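Local coordinates for uncharacterized protein Cgl0159 (Corynebacterium glutamicum, PDB 3FOK) that is of unknown function but adopts a TIM-barrel fold, the scaffold of many enzymes, with charged side chains gathered at one end of the barrel, at residues A[46-51]-A[87-92]; A[113-118]-A[144-149]. All blocks are in the same frame, centred on the assembly; numbering follows the deposited sequence.

Contact 1. Residues A[46-51]-A[87-92]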
loop_
_atom_site.group_PDB
_atom_site.type_symbol
_atom_site.label_atom_id
_atom_site.label_comp_id
_atom_site.label_asym_id
_atom_site.label_seq_id
_atom_site.Cartn_x
_atom_site.Cartn_y
_atom_site.Cartn_z
ATOM N N ILE A 46 -13.779 -12.662 31.999
ATOM C CA ILE A 46 -12.501 -12.019 31.736
ATOM C C ILE A 46 -12.483 -10.541 32.116
ATOM O O ILE A 46 -13.427 -9.803 31.820
ATOM C CB ILE A 46 -12.149 -12.180 30.243
ATOM C CG1 ILE A 46 -11.851 -13.653 29.961
ATOM C CG2 ILE A 46 -10.969 -11.287 29.869
ATOM C CD1 ILE A 46 -11.675 -13.979 28.502
ATOM N N VAL A 47 -11.408 -10.115 32.774
ATOM C CA VAL A 47 -11.276 -8.723 33.176
ATOM C C VAL A 47 -10.438 -7.981 32.136
ATOM O O VAL A 47 -9.341 -8.412 31.783
ATOM C CB VAL A 47 -10.612 -8.599 34.560
ATOM C CG1 VAL A 47 -10.859 -7.209 35.115
ATOM C CG2 VAL A 47 -11.166 -9.656 35.506
ATOM N N ALA A 48 -10.963 -6.860 31.654
ATOM C CA ALA A 48 -10.304 -6.067 30.621
ATOM C C ALA A 48 -9.532 -4.843 31.105
ATOM O O ALA A 48 -9.973 -4.123 32.003
ATOM C CB ALA A 48 -11.337 -5.637 29.590
ATOM N N ALA A 49 -8.386 -4.600 30.474
ATOM C CA ALA A 49 -7.540 -3.465 30.816
ATOM C C ALA A 49 -6.709 -2.999 29.622
ATOM O O ALA A 49 -5.532 -2.678 29.766
ATOM C CB ALA A 49 -6.625 -3.827 31.981
ATOM N N ASP A 50 -7.319 -2.949 28.444
ATOM C CA ASP A 50 -6.599 -2.512 27.250
ATOM C C ASP A 50 -6.935 -1.071 26.863
ATOM O O ASP A 50 -6.593 -0.622 25.765
ATOM C CB ASP A 50 -6.894 -3.442 26.059
ATOM C CG ASP A 50 -8.354 -3.432 25.651
ATOM O OD1 ASP A 50 -8.643 -3.772 24.486
ATOM O OD2 ASP A 50 -9.214 -3.100 26.492
ATOM N N HIS A 51 -7.586 -0.348 27.771
ATOM C CA HIS A 51 -7.983 1.033 27.511
ATOM C C HIS A 51 -6.839 2.054 27.425
ATOM O O HIS A 51 -6.824 2.899 26.528
ATOM C CB HIS A 51 -8.971 1.508 28.579
ATOM C CG HIS A 51 -10.008 0.495 28.939
ATOM N ND1 HIS A 51 -9.711 -0.662 29.627
ATOM C CD2 HIS A 51 -11.347 0.469 28.720
ATOM C CE1 HIS A 51 -10.820 -1.356 29.818
ATOM N NE2 HIS A 51 -11.825 -0.690 29.278
ATOM N N GLY A 87 -9.674 -15.139 33.232
ATOM C CA GLY A 87 -8.568 -14.517 32.537
ATOM C C GLY A 87 -8.589 -13.007 32.426
ATOM O O GLY A 87 -9.408 -12.319 33.042
ATOM N N VAL A 88 -7.680 -12.497 31.607
ATOM C CA VAL A 88 -7.540 -11.066 31.409
ATOM C C VAL A 88 -7.345 -10.688 29.943
ATOM O O VAL A 88 -6.795 -11.459 29.156
ATOM C CB VAL A 88 -6.341 -10.536 32.235
ATOM C CG1 VAL A 88 -5.104 -11.379 31.948
ATOM C CG2 VAL A 88 -6.071 -9.081 31.908
ATOM N N LEU A 89 -7.823 -9.499 29.588
ATOM C CA LEU A 89 -7.690 -8.969 28.237
ATOM C C LEU A 89 -6.806 -7.741 28.320
ATOM O O LEU A 89 -7.104 -6.806 29.060
ATOM C CB LEU A 89 -9.053 -8.562 27.663
ATOM C CG LEU A 89 -9.018 -7.475 26.577
ATOM C CD1 LEU A 89 -8.108 -7.898 25.432
ATOM C CD2 LEU A 89 -10.427 -7.211 26.074
ATOM N N GLY A 90 -5.719 -7.735 27.562
ATOM C CA GLY A 90 -4.842 -6.589 27.597
ATOM C C GLY A 90 -3.943 -6.454 26.392
ATOM O O GLY A 90 -3.860 -7.344 25.547
ATOM N N THR A 91 -3.279 -5.311 26.314
ATOM C CA THR A 91 -2.348 -5.028 25.240
ATOM C C THR A 91 -1.051 -5.733 25.655
ATOM O O THR A 91 -0.906 -6.127 26.813
ATOM C CB THR A 91 -2.159 -3.499 25.091
ATOM O OG1 THR A 91 -0.796 -3.203 24.783
ATOM C CG2 THR A 91 -2.561 -2.788 26.370
ATOM N N PRO A 92 -0.099 -5.913 24.729
ATOM C CA PRO A 92 1.151 -6.595 25.093
ATOM C C PRO A 92 1.906 -6.085 26.329
ATOM O O PRO A 92 2.477 -6.880 27.076
ATOM C CB PRO A 92 1.993 -6.478 23.824
ATOM C CG PRO A 92 0.959 -6.499 22.743
ATOM C CD PRO A 92 -0.108 -5.570 23.296
#

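Contact 2. Residues A[113-118]-A[144-149]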
loop_
_atom_site.group_PDB
_atom_site.type_symbol
_atom_site.label_atom_id
_atom_site.label_comp_id
_atom_site.label_asym_id
_atom_site.label_seq_id
_atom_site.Cartn_x
_atom_site.Cartn_y
_atom_site.Cartn_z
HETATM N N MSE A 113 -5.826 -6.356 19.707
HETATM C CA MSE A 113 -5.054 -6.138 18.488
HETATM C C MSE A 113 -4.939 -4.702 17.979
HETATM O O MSE A 113 -3.854 -4.279 17.573
HETATM C CB MSE A 113 -5.614 -7.014 17.367
HETATM C CG MSE A 113 -5.642 -8.496 17.693
HETATM SE SE MSE A 113 -6.328 -9.573 16.235
HETATM C CE MSE A 113 -4.706 -9.716 15.188
ATOM N N ASN A 114 -6.043 -3.957 17.987
ATOM C CA ASN A 114 -6.019 -2.589 17.478
ATOM C C ASN A 114 -6.353 -1.479 18.470
ATOM O O ASN A 114 -7.383 -1.506 19.138
ATOM C CB ASN A 114 -6.930 -2.471 16.246
ATOM C CG ASN A 114 -8.389 -2.769 16.551
ATOM O OD1 ASN A 114 -9.283 -2.265 15.870
ATOM N ND2 ASN A 114 -8.638 -3.595 17.559
ATOM N N ARG A 115 -5.471 -0.488 18.526
ATOM C CA ARG A 115 -5.608 0.658 19.422
ATOM C C ARG A 115 -5.357 1.978 18.695
ATOM O O ARG A 115 -5.294 3.032 19.318
ATOM C CB ARG A 115 -4.612 0.531 20.579
ATOM C CG ARG A 115 -5.116 -0.199 21.832
ATOM C CD ARG A 115 -6.505 -0.767 21.648
ATOM N NE ARG A 115 -7.298 -0.676 22.867
ATOM C CZ ARG A 115 -8.626 -0.687 22.888
ATOM N NH1 ARG A 115 -9.307 -0.786 21.756
ATOM N NH2 ARG A 115 -9.272 -0.593 24.041
ATOM N N GLY A 116 -5.223 1.911 17.376
ATOM C CA GLY A 116 -4.957 3.095 16.577
ATOM C C GLY A 116 -5.947 4.239 16.694
ATOM O O GLY A 116 -5.549 5.407 16.698
ATOM N N GLY A 117 -7.234 3.914 16.775
ATOM C CA GLY A 117 -8.255 4.942 16.893
ATOM C C GLY A 117 -8.268 5.561 18.276
ATOM O O GLY A 117 -9.176 5.318 19.067
ATOM N N LEU A 118 -7.255 6.373 18.557
ATOM C CA LEU A 118 -7.110 7.024 19.854
ATOM C C LEU A 118 -8.309 7.876 20.258
ATOM O O LEU A 118 -8.938 8.537 19.428
ATOM C CB LEU A 118 -5.852 7.891 19.861
ATOM C CG LEU A 118 -4.530 7.161 19.617
ATOM C CD1 LEU A 118 -3.389 8.170 19.612
ATOM C CD2 LEU A 118 -4.309 6.105 20.690
ATOM N N PHE A 144 -6.722 -16.030 23.309
ATOM C CA PHE A 144 -7.815 -15.348 22.631
ATOM C C PHE A 144 -7.365 -14.025 22.011
ATOM O O PHE A 144 -6.484 -13.355 22.550
ATOM C CB PHE A 144 -8.866 -15.057 23.696
ATOM C CG PHE A 144 -10.269 -15.400 23.313
ATOM C CD1 PHE A 144 -10.877 -14.818 22.206
ATOM C CD2 PHE A 144 -11.026 -16.227 24.140
ATOM C CE1 PHE A 144 -12.225 -15.046 21.935
ATOM C CE2 PHE A 144 -12.370 -16.462 23.878
ATOM C CZ PHE A 144 -12.972 -15.869 22.776
ATOM N N ALA A 145 -7.984 -13.646 20.896
ATOM C CA ALA A 145 -7.668 -12.382 20.241
ATOM C C ALA A 145 -8.907 -11.491 20.339
ATOM O O ALA A 145 -10.032 -11.995 20.351
ATOM C CB ALA A 145 -7.305 -12.619 18.781
ATOM N N LYS A 146 -8.711 -10.176 20.423
ATOM C CA LYS A 146 -9.846 -9.264 20.506
ATOM C C LYS A 146 -9.626 -8.025 19.647
ATOM O O LYS A 146 -8.505 -7.516 19.535
ATOM C CB LYS A 146 -10.115 -8.882 21.969
ATOM C CG LYS A 146 -9.786 -7.450 22.359
ATOM C CD LYS A 146 -10.947 -6.493 22.134
ATOM C CE LYS A 146 -10.570 -5.098 22.624
ATOM N NZ LYS A 146 -11.708 -4.151 22.669
ATOM N N THR A 147 -10.714 -7.545 19.050
ATOM C CA THR A 147 -10.679 -6.384 18.170
ATOM C C THR A 147 -11.822 -5.418 18.460
ATOM O O THR A 147 -12.898 -5.831 18.889
ATOM C CB THR A 147 -10.821 -6.819 16.698
ATOM O OG1 THR A 147 -9.744 -7.690 16.342
ATOM C CG2 THR A 147 -10.824 -5.609 15.785
ATOM N N LEU A 148 -11.586 -4.133 18.216
ATOM C CA LEU A 148 -12.617 -3.122 18.399
ATOM C C LEU A 148 -13.034 -2.748 16.976
ATOM O O LEU A 148 -12.210 -2.300 16.183
ATOM C CB LEU A 148 -12.054 -1.889 19.109
ATOM C CG LEU A 148 -13.019 -0.996 19.905
ATOM C CD1 LEU A 148 -12.520 0.441 19.841
ATOM C CD2 LEU A 148 -14.431 -1.079 19.358
ATOM N N VAL A 149 -14.304 -2.944 16.647
ATOM C CA VAL A 149 -14.788 -2.624 15.311
ATOM C C VAL A 149 -15.917 -1.606 15.349
ATOM O O VAL A 149 -17.091 -1.966 15.306
ATOM C CB VAL A 149 -15.308 -3.881 14.576
ATOM C CG1 VAL A 149 -15.510 -3.571 13.099
ATOM C CG2 VAL A 149 -14.330 -5.034 14.751
#

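Contact 1. Residues A[46-51]-A[87-92]
Val47 O is met from strand 87-90 by the N-H of Leu89 and by the CA and a methyl of Val88. Leu89 N gives it a hydrogen bond of 2.9 Å, while Val88 adds a CA-H...O contact of 3.2 Å from CA to Val47 O. Placing CG2 of Val88 opposite the backbone N brings this methyl within 3.3 Å of Val47 O. Val47 N donates to Gly87 O and Ala49 N to Leu89 O, which completes the alternating pattern of two parallel strands, here the first beta-alpha-beta unit of the barrel with helix 69-81 as its crossover. Val47 and Val88 both pack on Met76 of that helix. On the inner face, Ile46 CG2 touches Leu89 CB at 4.0 Å, and Leu89 CD2 fits against Ala48 CB at the same distance. Gly87 has no side chain beside Ile46, whose CG1 passes over its carbonyl carbon at 4.1 Å. Past the strand end Asp50 turns inward, its CB over Gly90 CA. With CG held between the backbone N and the carbonyl carbon (chi1 63°), the carboxylate runs across Leu89, OD1 4.2 Å from CD2, to a hydrogen bond with Ser112 OG on strand 108-112. Main-chain bonds thus set the strand pair, and the apolar packing of Ile46, Ala48 and Leu89 gives way at the strand ends to a polar group round Asp50, whose OD1 also faces Arg115 and Lys146.

Contact 2. Residues A[113-118]-A[144-149]
At the mouth of the barrel, where strand 108-112 gives way to a loop, Met113 and Arg115 close over strand 144-151 on two sides. Met113 N donates to Lys146 O at 2.9 Å, nearly in line with the carbonyl (C=O...N angle 171°). Its side chain, built as selenomethionine, leaves beside its own backbone N (chi1 -57°), which lays CG 3.5 Å from the same Lys146 O. A bend at chi3 of 83° then settles SE between Ala145 CB, 4.1 Å off, and Thr147 OG1, 3.9 Å off. These side chains lie on the helix-facing side of the barrel wall, where Met113 meets Ala168 and Thr147 meets Thr165 of helix 158-174. The bond to Lys146 carries the parallel pairing of neighbouring barrel strands one step past the end of strand 108-112. Asn114 crosses Thr147 at about a right angle, its CG 3.8 Å from Thr147 CG2. Arg115 folds back through bends at chi2 and chi3 and meets Leu148 nearly perpendicularly, NH1 3.9 Å from CD1, while NE donates to Asp50 O and NH1 makes a weak hydrogen bond to Asn114 O. Lys146 NZ, 4.2 Å from Arg115 NH1, is paired with Glu182 on strand 179-189; both cations lie by Asp50.

How the contacts relate
From the N terminus, contact 1 comes first, joining strand 44-48 to strand 87-90 and closing the stretch that holds helix 69-81. The chain then runs through helix 92-100 and strand 108-112 before contact 2 opens; there residues 113-118 meet strand 144-151, closing a shorter loop that includes helix 134-140. The two neither nest nor cross, and strand 108-112 lies between their strands in the one sheet. Near the end of strand 44-48 they meet directly: Asp50 OD1 forms a salt bridge with Arg115 NH2 at 3.3 Å and a longer, weak ion pair with Lys146 NZ, and Leu89 CD1 packs on Lys146 CG. Strand 144-151 and the loop after 108-112 are thereby tied round Asp50.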